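Local coordinates for sulfonate ABC transporter, periplasmic sulfonate-binding protein SsuA (Methylobacillus flagellatus, PDB 3UIF), which probably binds sulfonates or related sulfate esters in the periplasm and hands them to an ABC transporter for uptake, at residues 72-77 with 203-208; 90-95 with 307-312; 101-106 with 186-191; 112-117 with 139-144. One frame throughout, in Å; residues are numbered along the deposited sequence.

The four contacts fall into two groups on opposite sides of the chain's centre, consistent with the two lobes of a type 2 periplasmic binding protein. Contacts 1 and 2 both reach one sheet, in which strands 202-207 and 89-94 are neighbours; their centres are about 11 Å apart and Ala93 O lies 2.7 Å from Val204 N. Contacts 3 and 4 lie with centres about 13 Å apart, and Leu103 and Ile188 of contact 3 pack on segment 112-117. Between the groups, the centres of contacts 1 and 3 are about 29 Å apart. A glycerol, probably from the crystallisation liquor, is hydrogen-bonded to Trp95 O. In such proteins substrate usually binds between the lobes.

Contact 1. Residues 72-77 with 203-208; sequences GIYGDL and GVWARN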
loop_
_atom_site.group_PDB
_atom_site.type_symbol
_atom_site.label_atom_id
_atom_site.label_comp_id
_atom_site.label_asym_id
_atom_site.label_seq_id
_atom_site.Cartn_x
_atom_site.Cartn_y
_atom_site.Cartn_z
ATOM N N GLY A 72 -0.204 12.886 4.411
ATOM C CA GLY A 72 -0.036 11.575 5.012
ATOM C C GLY A 72 0.370 10.542 3.986
ATOM O O GLY A 72 -0.295 10.358 2.982
ATOM N N ILE A 73 1.483 9.875 4.242
ATOM C CA ILE A 73 1.932 8.822 3.369
ATOM C C ILE A 73 1.606 7.467 3.973
ATOM O O ILE A 73 2.327 6.963 4.837
ATOM C CB ILE A 73 3.427 8.932 3.045
ATOM C CG1 ILE A 73 3.738 10.335 2.488
ATOM C CG2 ILE A 73 3.791 7.845 2.037
ATOM C CD1 ILE A 73 5.209 10.713 2.465
ATOM N N TYR A 74 0.503 6.889 3.515
ATOM C CA TYR A 74 0.069 5.601 4.023
ATOM C C TYR A 74 -0.841 4.916 3.019
ATOM O O TYR A 74 -0.963 5.390 1.885
ATOM C CB TYR A 74 -0.519 5.734 5.442
ATOM C CG TYR A 74 -1.829 6.488 5.614
ATOM C CD1 TYR A 74 -2.653 6.213 6.714
ATOM C CD2 TYR A 74 -2.257 7.460 4.708
ATOM C CE1 TYR A 74 -3.853 6.878 6.911
ATOM C CE2 TYR A 74 -3.463 8.126 4.898
ATOM C CZ TYR A 74 -4.255 7.831 6.006
ATOM O OH TYR A 74 -5.453 8.486 6.217
ATOM N N GLY A 75 -1.450 3.800 3.408
ATOM C CA GLY A 75 -2.248 2.980 2.492
ATOM C C GLY A 75 -3.596 3.587 2.159
ATOM O O GLY A 75 -3.960 4.625 2.696
ATOM N N ASP A 76 -4.343 2.941 1.278
ATOM C CA ASP A 76 -5.645 3.471 0.870
ATOM C C ASP A 76 -6.780 3.088 1.804
ATOM O O ASP A 76 -7.850 3.701 1.769
ATOM C CB ASP A 76 -6.011 3.015 -0.541
ATOM C CG ASP A 76 -5.904 1.497 -0.721
ATOM O OD1 ASP A 76 -6.402 1.005 -1.760
ATOM O OD2 ASP A 76 -5.314 0.794 0.152
ATOM N N LEU A 77 -6.581 2.072 2.629
ATOM C CA LEU A 77 -7.710 1.653 3.455
ATOM C C LEU A 77 -8.153 2.725 4.489
ATOM O O LEU A 77 -9.315 3.150 4.457
ATOM C CB LEU A 77 -7.508 0.260 4.061
ATOM C CG LEU A 77 -8.826 -0.372 4.553
ATOM C CD1 LEU A 77 -9.893 -0.456 3.462
ATOM C CD2 LEU A 77 -8.581 -1.732 5.186
ATOM N N GLY A 203 -0.356 6.002 -1.056
ATOM C CA GLY A 203 0.542 7.075 -1.423
ATOM C C GLY A 203 0.371 8.288 -0.544
ATOM O O GLY A 203 0.115 8.164 0.654
ATOM N N VAL A 204 0.498 9.457 -1.167
ATOM C CA VAL A 204 0.530 10.728 -0.471
ATOM C C VAL A 204 -0.845 11.342 -0.477
ATOM O O VAL A 204 -1.375 11.707 -1.530
ATOM C CB VAL A 204 1.536 11.704 -1.101
ATOM C CG1 VAL A 204 1.520 13.029 -0.364
ATOM C CG2 VAL A 204 2.942 11.115 -1.101
ATOM N N TRP A 205 -1.418 11.438 0.715
ATOM C CA TRP A 205 -2.757 11.979 0.911
ATOM C C TRP A 205 -2.708 13.371 1.495
ATOM O O TRP A 205 -1.921 13.666 2.401
ATOM C CB TRP A 205 -3.586 11.030 1.788
ATOM C CG TRP A 205 -3.831 9.690 1.137
ATOM C CD1 TRP A 205 -2.992 8.575 1.128
ATOM C CD2 TRP A 205 -5.012 9.278 0.374
ATOM N NE1 TRP A 205 -3.560 7.540 0.425
ATOM C CE2 TRP A 205 -4.768 7.896 -0.050
ATOM C CE3 TRP A 205 -6.205 9.896 0.009
ATOM C CZ2 TRP A 205 -5.690 7.186 -0.801
ATOM C CZ3 TRP A 205 -7.130 9.169 -0.751
ATOM C CH2 TRP A 205 -6.870 7.847 -1.153
ATOM N N ALA A 206 -3.546 14.248 0.966
ATOM C CA ALA A 206 -3.562 15.636 1.389
ATOM C C ALA A 206 -4.921 16.028 1.941
ATOM O O ALA A 206 -5.965 15.621 1.403
ATOM C CB ALA A 206 -3.192 16.532 0.233
ATOM N N ARG A 207 -4.900 16.819 3.018
ATOM C CA ARG A 207 -6.108 17.408 3.578
ATOM C C ARG A 207 -6.760 18.357 2.554
ATOM O O ARG A 207 -6.111 19.246 2.018
ATOM C CB ARG A 207 -5.781 18.104 4.896
ATOM C CG ARG A 207 -6.988 18.421 5.760
ATOM C CD ARG A 207 -6.592 18.762 7.191
ATOM N NE ARG A 207 -5.401 19.611 7.249
ATOM C CZ ARG A 207 -5.381 20.936 7.096
ATOM N NH1 ARG A 207 -6.491 21.635 6.876
ATOM N NH2 ARG A 207 -4.224 21.566 7.158
ATOM N N ASN A 208 -8.037 18.126 2.259
ATOM C CA ASN A 208 -8.737 18.828 1.184
ATOM C C ASN A 208 -8.626 20.342 1.299
ATOM O O ASN A 208 -8.327 21.024 0.316
ATOM C CB ASN A 208 -10.197 18.373 1.110
ATOM C CG ASN A 208 -10.348 16.958 0.537
ATOM O OD1 ASN A 208 -9.405 16.372 -0.003
ATOM N ND2 ASN A 208 -11.552 16.409 0.650
#
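Tyr74 and Trp205 meet in an offset edge-to-face stack, the edge of the phenol ring turned to the face of the indole's five-membered ring with the planes at 90°. The tyrosine reaches it because its CG lies between backbone N and carbonyl carbon (chi1 68°), and CD2 comes to 3.8 Å from Trp205 CD1. The backbones beside this stack are tightly joined as antiparallel strands of one lobe's sheet. Gly72 and Trp205 exchange two hydrogen bonds, Trp205 N reaching Gly72 O at 2.8 Å. Tyr74 and Gly203 repeat the exchange, Gly203 N lying 3.1 Å from Tyr74 O. On the other face of the sheet the side chains of Ile73 and Val204 lie side by side, CG1 of Ile73 3.8 Å from CG2 of Val204. The contact thins where the first strand ends: past the partly exposed Gly75, the far rim of the indole reaches Asp76 with CZ2 4.1 Å from Asp76 CA. Helix 56-65 covers Tyr74 and takes its OH through Asn61, while Asp76 OD1 turns to His281 of helix 276-291. Across the strands, then, backbone bonds set the register and the side chains add apolar and aromatic contact, leaving the polar ends to tie the sheet to its flanking helices.

Contact 2. Residues 90-95 with 307-312; sequences QLVAPW and PHFVAT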
loop_
_atom_site.group_PDB
_atom_site.type_symbol
_atom_site.label_atom_id
_atom_site.label_comp_id
_atom_site.label_asym_id
_atom_site.label_seq_id
_atom_site.Cartn_x
_atom_site.Cartn_y
_atom_site.Cartn_z
ATOM N N GLN A 90 -7.448 13.705 -0.008
ATOM C CA GLN A 90 -7.266 13.453 -1.451
ATOM C C GLN A 90 -5.963 12.723 -1.704
ATOM O O GLN A 90 -4.955 13.030 -1.057
ATOM C CB GLN A 90 -7.042 14.767 -2.173
ATOM C CG GLN A 90 -8.185 15.380 -2.903
ATOM C CD GLN A 90 -7.901 16.858 -3.108
ATOM O OE1 GLN A 90 -7.131 17.238 -3.992
ATOM N NE2 GLN A 90 -8.513 17.707 -2.272
ATOM N N LEU A 91 -5.949 11.826 -2.687
ATOM C CA LEU A 91 -4.695 11.236 -3.149
ATOM C C LEU A 91 -4.032 12.188 -4.160
ATOM O O LEU A 91 -4.574 12.403 -5.258
ATOM C CB LEU A 91 -4.930 9.855 -3.772
ATOM C CG LEU A 91 -3.690 9.109 -4.279
ATOM C CD1 LEU A 91 -2.743 8.748 -3.138
ATOM C CD2 LEU A 91 -4.124 7.856 -5.017
ATOM N N VAL A 92 -2.874 12.754 -3.780
ATOM C CA VAL A 92 -2.136 13.701 -4.643
ATOM C C VAL A 92 -0.866 13.113 -5.268
ATOM O O VAL A 92 -0.266 13.734 -6.151
ATOM C CB VAL A 92 -1.801 15.030 -3.941
ATOM C CG1 VAL A 92 -3.078 15.814 -3.622
ATOM C CG2 VAL A 92 -0.939 14.799 -2.700
ATOM N N ALA A 93 -0.466 11.932 -4.797
ATOM C CA ALA A 93 0.631 11.157 -5.386
ATOM C C ALA A 93 0.523 9.674 -4.993
ATOM O O ALA A 93 0.837 9.304 -3.848
ATOM C CB ALA A 93 1.988 11.729 -4.976
ATOM N N PRO A 94 0.053 8.827 -5.933
ATOM C CA PRO A 94 0.002 7.391 -5.715
ATOM C C PRO A 94 1.428 6.861 -5.612
ATOM O O PRO A 94 2.286 7.292 -6.388
ATOM C CB PRO A 94 -0.677 6.857 -6.985
ATOM C CG PRO A 94 -1.351 8.026 -7.611
ATOM C CD PRO A 94 -0.478 9.189 -7.258
ATOM N N TRP A 95 1.679 5.958 -4.660
ATOM C CA TRP A 95 3.022 5.436 -4.472
ATOM C C TRP A 95 3.307 4.176 -5.274
ATOM O O TRP A 95 4.383 3.583 -5.172
ATOM C CB TRP A 95 3.333 5.263 -2.987
ATOM C CG TRP A 95 2.535 4.208 -2.238
ATOM C CD1 TRP A 95 1.805 3.140 -2.767
ATOM C CD2 TRP A 95 2.403 4.066 -0.781
ATOM N NE1 TRP A 95 1.244 2.388 -1.773
ATOM C CE2 TRP A 95 1.567 2.872 -0.559
ATOM C CE3 TRP A 95 2.883 4.774 0.327
ATOM C CZ2 TRP A 95 1.223 2.434 0.723
ATOM C CZ3 TRP A 95 2.537 4.316 1.611
ATOM C CH2 TRP A 95 1.725 3.172 1.798
ATOM N N PRO A 307 -5.523 13.967 -9.857
ATOM C CA PRO A 307 -4.363 13.743 -10.735
ATOM C C PRO A 307 -3.612 15.006 -11.187
ATOM O O PRO A 307 -2.621 14.896 -11.914
ATOM C CB PRO A 307 -4.980 13.042 -11.957
ATOM C CG PRO A 307 -6.363 13.591 -12.020
ATOM C CD PRO A 307 -6.796 13.840 -10.595
ATOM N N HIS A 308 -4.065 16.184 -10.770
ATOM C CA HIS A 308 -3.495 17.442 -11.280
ATOM C C HIS A 308 -2.031 17.667 -10.955
ATOM O O HIS A 308 -1.296 18.223 -11.774
ATOM C CB HIS A 308 -4.352 18.656 -10.868
ATOM C CG HIS A 308 -3.676 19.997 -11.100
ATOM N ND1 HIS A 308 -3.455 20.501 -12.339
ATOM C CD2 HIS A 308 -3.153 20.937 -10.192
ATOM C CE1 HIS A 308 -2.834 21.709 -12.232
ATOM N NE2 HIS A 308 -2.649 21.972 -10.918
ATOM N N PHE A 309 -1.596 17.233 -9.775
ATOM C CA PHE A 309 -0.226 17.477 -9.306
ATOM C C PHE A 309 0.854 16.577 -9.922
ATOM O O PHE A 309 1.986 17.031 -10.146
ATOM C CB PHE A 309 -0.175 17.436 -7.776
ATOM C CG PHE A 309 -1.083 18.431 -7.141
ATOM C CD1 PHE A 309 -0.737 19.781 -7.105
ATOM C CD2 PHE A 309 -2.316 18.038 -6.633
ATOM C CE1 PHE A 309 -1.597 20.722 -6.545
ATOM C CE2 PHE A 309 -3.179 18.972 -6.064
ATOM C CZ PHE A 309 -2.818 20.321 -6.024
ATOM N N VAL A 310 0.506 15.317 -10.176
ATOM C CA VAL A 310 1.396 14.373 -10.832
ATOM C C VAL A 310 1.564 14.751 -12.321
ATOM O O VAL A 310 2.687 14.751 -12.864
ATOM C CB VAL A 310 0.871 12.936 -10.653
ATOM C CG1 VAL A 310 1.466 11.978 -11.686
ATOM C CG2 VAL A 310 1.108 12.468 -9.219
ATOM N N ALA A 311 0.440 15.094 -12.958
ATOM C CA ALA A 311 0.427 15.644 -14.313
ATOM C C ALA A 311 1.365 16.858 -14.434
ATOM O O ALA A 311 2.226 16.883 -15.329
ATOM C CB ALA A 311 -0.992 16.003 -14.731
ATOM N N THR A 312 1.214 17.849 -13.543
ATOM C CA THR A 312 2.098 19.024 -13.569
ATOM C C THR A 312 3.561 18.599 -13.344
ATOM O O THR A 312 4.461 19.009 -14.093
ATOM C CB THR A 312 1.662 20.127 -12.566
ATOM O OG1 THR A 312 0.347 20.581 -12.897
ATOM C CG2 THR A 312 2.606 21.324 -12.597
HETATM O O HOH W 1 -1.748 14.639 -8.482
#
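Val92 leans on Phe309 at an oblique angle, its CG1 branch 3.8 Å from Phe309 CD2 and almost as near to the neighbouring CE2. The phenyl group projects from the first turn of helix 308-316 with CG anti to its own carbonyl carbon (chi1 -58°), and one of its faces carries His308 CD2 near the rim. Val310, the next residue along the helix, turns its CG2 branch to the bend in the other segment. That methyl sits 3.6 Å from Val92 O and also touches the backbone at Ala93 CA. The ring of Pro94 comes to the same methyl at a slant, its CD 4.1 Å from Val310 CG2. The bend is a classic beta bulge, with Val92 and Ala93 both facing Val204 of the adjacent strand 202-207, and here the edge of the sheet turns a corner against the start of the helix. A bound water bridges the two backbones: it donates to Val92 O at 2.9 Å and accepts from Val310 N at 2.9 Å. Tyr274 lies against both Pro94 and Val310, while Thr218 and Val222 of helix 215-233 pack on Phe309. Within the helix, Thr312 grips His308 O twice, its OG1 (3.1 Å) and its backbone N arriving from opposite faces of the carbonyl plane.

Contact 3. Residues 101-106 with 186-191; sequences SYLVVP and KIIWST
Leu103, Val105 and Ile188 form the apolar centre of this antiparallel strand pair, which edges a five-stranded mixed sheet in the lobe opposite contacts 1 and 2. A beta bulge shifts the register by one between Leu103 and Val104, and Ile188, the extra residue, brings its side chain to the face of Leu103 and Val105. With CG1 held between backbone N and carbonyl carbon (chi1 56°), Ile188 sets CD1 3.8 Å from Leu103 CD2, while its CG2 branch lies 3.7 Å from Val105 CG2. On the reverse face Ser190 CB approaches the Tyr102 ring, 3.6 Å from CD2, and Ile187 CD1 touches the same ring carbon; the phenol OH is bonded to Glu258. At the bulge Ile188 N hydrogen-bonds to Leu103 O at 2.9 Å, and Leu103 N to Trp189 O. At one end, the Lys186 chain passes Val105 CG2 with its CG at 3.8 Å and carries NZ to the carbonyls of Lys107 and Ser109. At the other, Thr191 N bonds to Ser101 O, and Ser101 N returns a bond of 2.8 Å to Thr191 OG1, at an N-H...O angle of 155°.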
loop_
_atom_site.group_PDB
_atom_site.type_symbol
_atom_site.label_atom_id
_atom_site.label_comp_id
_atom_site.label_asym_id
_atom_site.label_seq_id
_atom_site.Cartn_x
_atom_site.Cartn_y
_atom_site.Cartn_z
ATOM N N SER A 101 -0.295 -10.327 -2.650
ATOM C CA SER A 101 -0.838 -11.237 -1.653
ATOM C C SER A 101 -0.600 -12.654 -2.090
ATOM O O SER A 101 -0.327 -12.900 -3.259
ATOM C CB SER A 101 -2.314 -10.991 -1.422
ATOM O OG SER A 101 -2.511 -9.668 -0.988
ATOM N N TYR A 102 -0.698 -13.579 -1.144
ATOM C CA TYR A 102 -0.212 -14.944 -1.334
ATOM C C TYR A 102 -1.115 -15.940 -0.620
ATOM O O TYR A 102 -1.548 -15.689 0.512
ATOM C CB TYR A 102 1.211 -15.067 -0.760
ATOM C CG TYR A 102 2.221 -14.100 -1.337
ATOM C CD1 TYR A 102 2.370 -12.807 -0.830
ATOM C CD2 TYR A 102 3.029 -14.479 -2.395
ATOM C CE1 TYR A 102 3.287 -11.927 -1.368
ATOM C CE2 TYR A 102 3.954 -13.606 -2.947
ATOM C CZ TYR A 102 4.084 -12.338 -2.426
ATOM O OH TYR A 102 5.024 -11.521 -2.991
ATOM N N LEU A 103 -1.387 -17.065 -1.272
ATOM C CA LEU A 103 -2.048 -18.203 -0.631
ATOM C C LEU A 103 -1.009 -19.265 -0.353
ATOM O O LEU A 103 -0.282 -19.702 -1.255
ATOM C CB LEU A 103 -3.171 -18.764 -1.500
ATOM C CG LEU A 103 -4.102 -19.825 -0.898
ATOM C CD1 LEU A 103 -4.876 -19.331 0.318
ATOM C CD2 LEU A 103 -5.068 -20.330 -1.960
ATOM N N VAL A 104 -0.945 -19.662 0.914
ATOM C CA VAL A 104 0.046 -20.593 1.427
ATOM C C VAL A 104 -0.700 -21.772 1.995
ATOM O O VAL A 104 -1.696 -21.597 2.690
ATOM C CB VAL A 104 0.832 -19.969 2.593
ATOM C CG1 VAL A 104 2.147 -20.691 2.806
ATOM C CG2 VAL A 104 1.042 -18.465 2.377
ATOM N N VAL A 105 -0.213 -22.967 1.689
ATOM C CA VAL A 105 -0.734 -24.215 2.253
ATOM C C VAL A 105 0.396 -24.964 2.967
ATOM O O VAL A 105 1.562 -24.720 2.673
ATOM C CB VAL A 105 -1.410 -25.124 1.183
ATOM C CG1 VAL A 105 -2.693 -24.486 0.667
ATOM C CG2 VAL A 105 -0.458 -25.476 0.041
ATOM N N PRO A 106 0.057 -25.870 3.909
ATOM C CA PRO A 106 1.136 -26.611 4.580
ATOM C C PRO A 106 2.030 -27.288 3.552
ATOM O O PRO A 106 1.583 -27.563 2.433
ATOM C CB PRO A 106 0.385 -27.655 5.411
ATOM C CG PRO A 106 -0.929 -27.015 5.695
ATOM C CD PRO A 106 -1.267 -26.240 4.445
ATOM N N LYS A 186 4.042 -23.924 1.529
ATOM C CA LYS A 186 4.280 -23.604 0.124
ATOM C C LYS A 186 3.238 -22.637 -0.431
ATOM O O LYS A 186 2.050 -22.762 -0.160
ATOM C CB LYS A 186 4.439 -24.871 -0.740
ATOM C CG LYS A 186 3.281 -25.854 -0.723
ATOM C CD LYS A 186 3.466 -26.889 -1.822
ATOM C CE LYS A 186 2.190 -27.681 -2.101
ATOM N NZ LYS A 186 2.030 -28.884 -1.239
ATOM N N ILE A 187 3.712 -21.653 -1.179
ATOM C CA ILE A 187 2.856 -20.676 -1.828
ATOM C C ILE A 187 2.340 -21.283 -3.125
ATOM O O ILE A 187 3.117 -21.797 -3.919
ATOM C CB ILE A 187 3.620 -19.365 -2.118
ATOM C CG1 ILE A 187 4.040 -18.698 -0.807
ATOM C CG2 ILE A 187 2.784 -18.406 -2.961
ATOM C CD1 ILE A 187 5.048 -17.582 -0.995
ATOM N N ILE A 188 1.029 -21.226 -3.329
ATOM C CA ILE A 188 0.379 -21.916 -4.458
ATOM C C ILE A 188 -0.385 -20.945 -5.358
ATOM O O ILE A 188 -0.763 -21.279 -6.473
ATOM C CB ILE A 188 -0.573 -23.038 -3.983
ATOM C CG1 ILE A 188 -1.626 -22.482 -3.013
ATOM C CG2 ILE A 188 0.234 -24.172 -3.358
ATOM C CD1 ILE A 188 -2.933 -23.251 -2.997
ATOM N N TRP A 189 -0.610 -19.742 -4.848
ATOM C CA TRP A 189 -1.219 -18.691 -5.617
ATOM C C TRP A 189 -0.666 -17.400 -5.103
ATOM O O TRP A 189 -0.308 -17.304 -3.939
ATOM C CB TRP A 189 -2.730 -18.735 -5.468
ATOM C CG TRP A 189 -3.400 -17.684 -6.303
ATOM C CD1 TRP A 189 -3.810 -17.794 -7.629
ATOM C CD2 TRP A 189 -3.723 -16.298 -5.913
ATOM N NE1 TRP A 189 -4.358 -16.619 -8.070
ATOM C CE2 TRP A 189 -4.335 -15.676 -7.096
ATOM C CE3 TRP A 189 -3.567 -15.541 -4.758
ATOM C CZ2 TRP A 189 -4.774 -14.357 -7.091
ATOM C CZ3 TRP A 189 -4.018 -14.210 -4.765
ATOM C CH2 TRP A 189 -4.614 -13.639 -5.906
ATOM N N SER A 190 -0.591 -16.397 -5.968
ATOM C CA SER A 190 -0.105 -15.084 -5.593
ATOM C C SER A 190 -0.659 -14.052 -6.571
ATOM O O SER A 190 -0.988 -14.397 -7.713
ATOM C CB SER A 190 1.428 -15.097 -5.551
ATOM O OG SER A 190 1.994 -14.013 -6.230
ATOM N N THR A 191 -0.783 -12.799 -6.126
ATOM C CA THR A 191 -1.284 -11.717 -7.002
ATOM C C THR A 191 -0.294 -11.349 -8.104
ATOM O O THR A 191 -0.619 -10.525 -8.963
ATOM C CB THR A 191 -1.641 -10.413 -6.252
ATOM O OG1 THR A 191 -0.569 -10.069 -5.377
ATOM C CG2 THR A 191 -2.917 -10.554 -5.462
#

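Contact 4. Residues 112-117 with 139-144; sequences KSIKDL and QSEGLT
Glu141 presents a carboxylate to Lys115 at one oxygen and to Ile114 alongside the other. The ammonium group uses the syn lone pair of OE2, with Lys115 NZ 2.8 Å from Glu141 OE2 in a salt bridge, while Ile114 CG2 lies 3.9 Å from Glu141 OE1. The glutamate follows directly on helix 130-140, whose end is a Schellman motif with Gly142 at C-prime, and the partner segment holds a short 3-10 turn, 114-117, in the loop between strands 102-106 and 121-124. The second flat group, the Asp116 carboxylate, works inside that loop: its OD2 receives Lys112 N at 2.9 Å through the anti lone pair, and Ser113 N adds a weak, longer bond. Lys115 crosses Glu141 at about a right angle; bends at chi3 (-69°) and chi4 (-64°) fold its chain back, so that its CG, CD and CE pass along the same carboxylate oxygen that NZ binds. The ammonium is gripped a second time by Ser113 OG, 3.1 Å from Lys115 NZ, which probably limits its swing. Beside the charged pair the contact is apolar: Ile114, which is buried, has CG1 extended opposite the backbone N (chi1 180°) and brings that carbon to 4.3 Å from Leu143 CD1, and Phe148 packs on both residues. Phe134, Leu137 and Leu138 of helix 130-140 also pack on Ile114, joining the turn to the helix flank. Behind Glu141 the helix is closed by Leu143 N bonding back to Leu138 O, and by Gly142 N, 3.0 Å from Gln139 O.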
loop_
_atom_site.group_PDB
_atom_site.type_symbol
_atom_site.label_atom_id
_atom_site.label_comp_id
_atom_site.label_asym_id
_atom_site.label_seq_id
_atom_site.Cartn_x
_atom_site.Cartn_y
_atom_site.Cartn_z
ATOM N N LYS A 112 -3.809 -27.237 -4.775
ATOM C CA LYS A 112 -3.086 -26.568 -5.877
ATOM C C LYS A 112 -3.654 -25.188 -6.250
ATOM O O LYS A 112 -2.947 -24.345 -6.804
ATOM C CB LYS A 112 -3.030 -27.471 -7.119
ATOM C CG LYS A 112 -1.931 -28.533 -7.077
ATOM C CD LYS A 112 -2.156 -29.631 -8.116
ATOM C CE LYS A 112 -1.851 -29.154 -9.534
ATOM N NZ LYS A 112 -2.279 -30.170 -10.539
ATOM N N SER A 113 -4.936 -24.977 -5.962
ATOM C CA SER A 113 -5.588 -23.678 -6.161
ATOM C C SER A 113 -6.711 -23.542 -5.135
ATOM O O SER A 113 -7.121 -24.535 -4.535
ATOM C CB SER A 113 -6.139 -23.543 -7.588
ATOM O OG SER A 113 -7.454 -24.078 -7.671
ATOM N N ILE A 114 -7.205 -22.324 -4.942
ATOM C CA ILE A 114 -8.182 -22.034 -3.886
ATOM C C ILE A 114 -9.381 -22.992 -3.897
ATOM O O ILE A 114 -9.938 -23.300 -2.845
ATOM C CB ILE A 114 -8.642 -20.548 -3.910
ATOM C CG1 ILE A 114 -9.667 -20.247 -2.806
ATOM C CG2 ILE A 114 -9.204 -20.160 -5.267
ATOM C CD1 ILE A 114 -9.080 -20.126 -1.415
ATOM N N LYS A 115 -9.742 -23.469 -5.088
ATOM C CA LYS A 115 -10.845 -24.415 -5.263
ATOM C C LYS A 115 -10.725 -25.571 -4.278
ATOM O O LYS A 115 -11.704 -25.945 -3.634
ATOM C CB LYS A 115 -10.902 -24.939 -6.709
ATOM C CG LYS A 115 -11.346 -23.905 -7.741
ATOM C CD LYS A 115 -11.614 -24.496 -9.126
ATOM C CE LYS A 115 -10.341 -24.971 -9.824
ATOM N NZ LYS A 115 -9.390 -23.860 -10.117
ATOM N N ASP A 116 -9.507 -26.095 -4.139
ATOM C CA ASP A 116 -9.231 -27.270 -3.312
ATOM C C ASP A 116 -9.427 -27.020 -1.820
ATOM O O ASP A 116 -9.385 -27.946 -1.012
ATOM C CB ASP A 116 -7.804 -27.760 -3.567
ATOM C CG ASP A 116 -7.583 -28.209 -5.008
ATOM O OD1 ASP A 116 -8.520 -28.807 -5.596
ATOM O OD2 ASP A 116 -6.474 -27.976 -5.552
ATOM N N LEU A 117 -9.646 -25.770 -1.450
ATOM C CA LEU A 117 -9.731 -25.438 -0.044
ATOM C C LEU A 117 -11.163 -25.245 0.394
ATOM O O LEU A 117 -11.420 -24.804 1.522
ATOM C CB LEU A 117 -8.885 -24.201 0.268
ATOM C CG LEU A 117 -7.395 -24.412 0.011
ATOM C CD1 LEU A 117 -6.635 -23.117 0.237
ATOM C CD2 LEU A 117 -6.846 -25.546 0.876
ATOM N N GLN A 139 -14.207 -14.415 -5.964
ATOM C CA GLN A 139 -15.109 -14.002 -7.031
ATOM C C GLN A 139 -14.663 -14.591 -8.363
ATOM O O GLN A 139 -15.473 -15.133 -9.108
ATOM C CB GLN A 139 -15.122 -12.487 -7.129
ATOM C CG GLN A 139 -16.495 -11.872 -7.328
ATOM C CD GLN A 139 -16.584 -10.497 -6.677
ATOM O OE1 GLN A 139 -17.676 -10.017 -6.342
ATOM N NE2 GLN A 139 -15.427 -9.866 -6.466
ATOM N N SER A 140 -13.362 -14.499 -8.636
ATOM C CA SER A 140 -12.779 -14.973 -9.894
ATOM C C SER A 140 -13.104 -16.431 -10.156
ATOM O O SER A 140 -13.281 -16.817 -11.311
ATOM C CB SER A 140 -11.254 -14.770 -9.918
ATOM O OG SER A 140 -10.577 -15.726 -9.107
ATOM N N GLU A 141 -13.174 -17.241 -9.097
ATOM C CA GLU A 141 -13.392 -18.682 -9.265
ATOM C C GLU A 141 -14.789 -19.116 -8.806
ATOM O O GLU A 141 -15.061 -20.310 -8.635
ATOM C CB GLU A 141 -12.242 -19.498 -8.645
ATOM C CG GLU A 141 -10.859 -19.025 -9.126
ATOM C CD GLU A 141 -9.821 -20.138 -9.368
ATOM O OE1 GLU A 141 -8.601 -19.894 -9.118
ATOM O OE2 GLU A 141 -10.208 -21.246 -9.827
ATOM N N GLY A 142 -15.675 -18.126 -8.648
ATOM C CA GLY A 142 -17.100 -18.343 -8.393
ATOM C C GLY A 142 -17.382 -18.899 -7.016
ATOM O O GLY A 142 -18.201 -19.803 -6.854
ATOM N N LEU A 143 -16.689 -18.361 -6.021
ATOM C CA LEU A 143 -16.825 -18.812 -4.643
ATOM C C LEU A 143 -17.101 -17.622 -3.747
ATOM O O LEU A 143 -16.972 -16.467 -4.179
ATOM C CB LEU A 143 -15.537 -19.487 -4.181
ATOM C CG LEU A 143 -14.953 -20.610 -5.028
ATOM C CD1 LEU A 143 -13.575 -20.970 -4.496
ATOM C CD2 LEU A 143 -15.883 -21.823 -5.033
ATOM N N THR A 144 -17.452 -17.914 -2.494
ATOM C CA THR A 144 -17.699 -16.896 -1.465
ATOM C C THR A 144 -17.042 -17.309 -0.135
ATOM O O THR A 144 -16.536 -18.440 -0.003
ATOM C CB THR A 144 -19.230 -16.652 -1.281
ATOM O OG1 THR A 144 -19.512 -16.236 0.065
ATOM C CG2 THR A 144 -20.033 -17.933 -1.567
#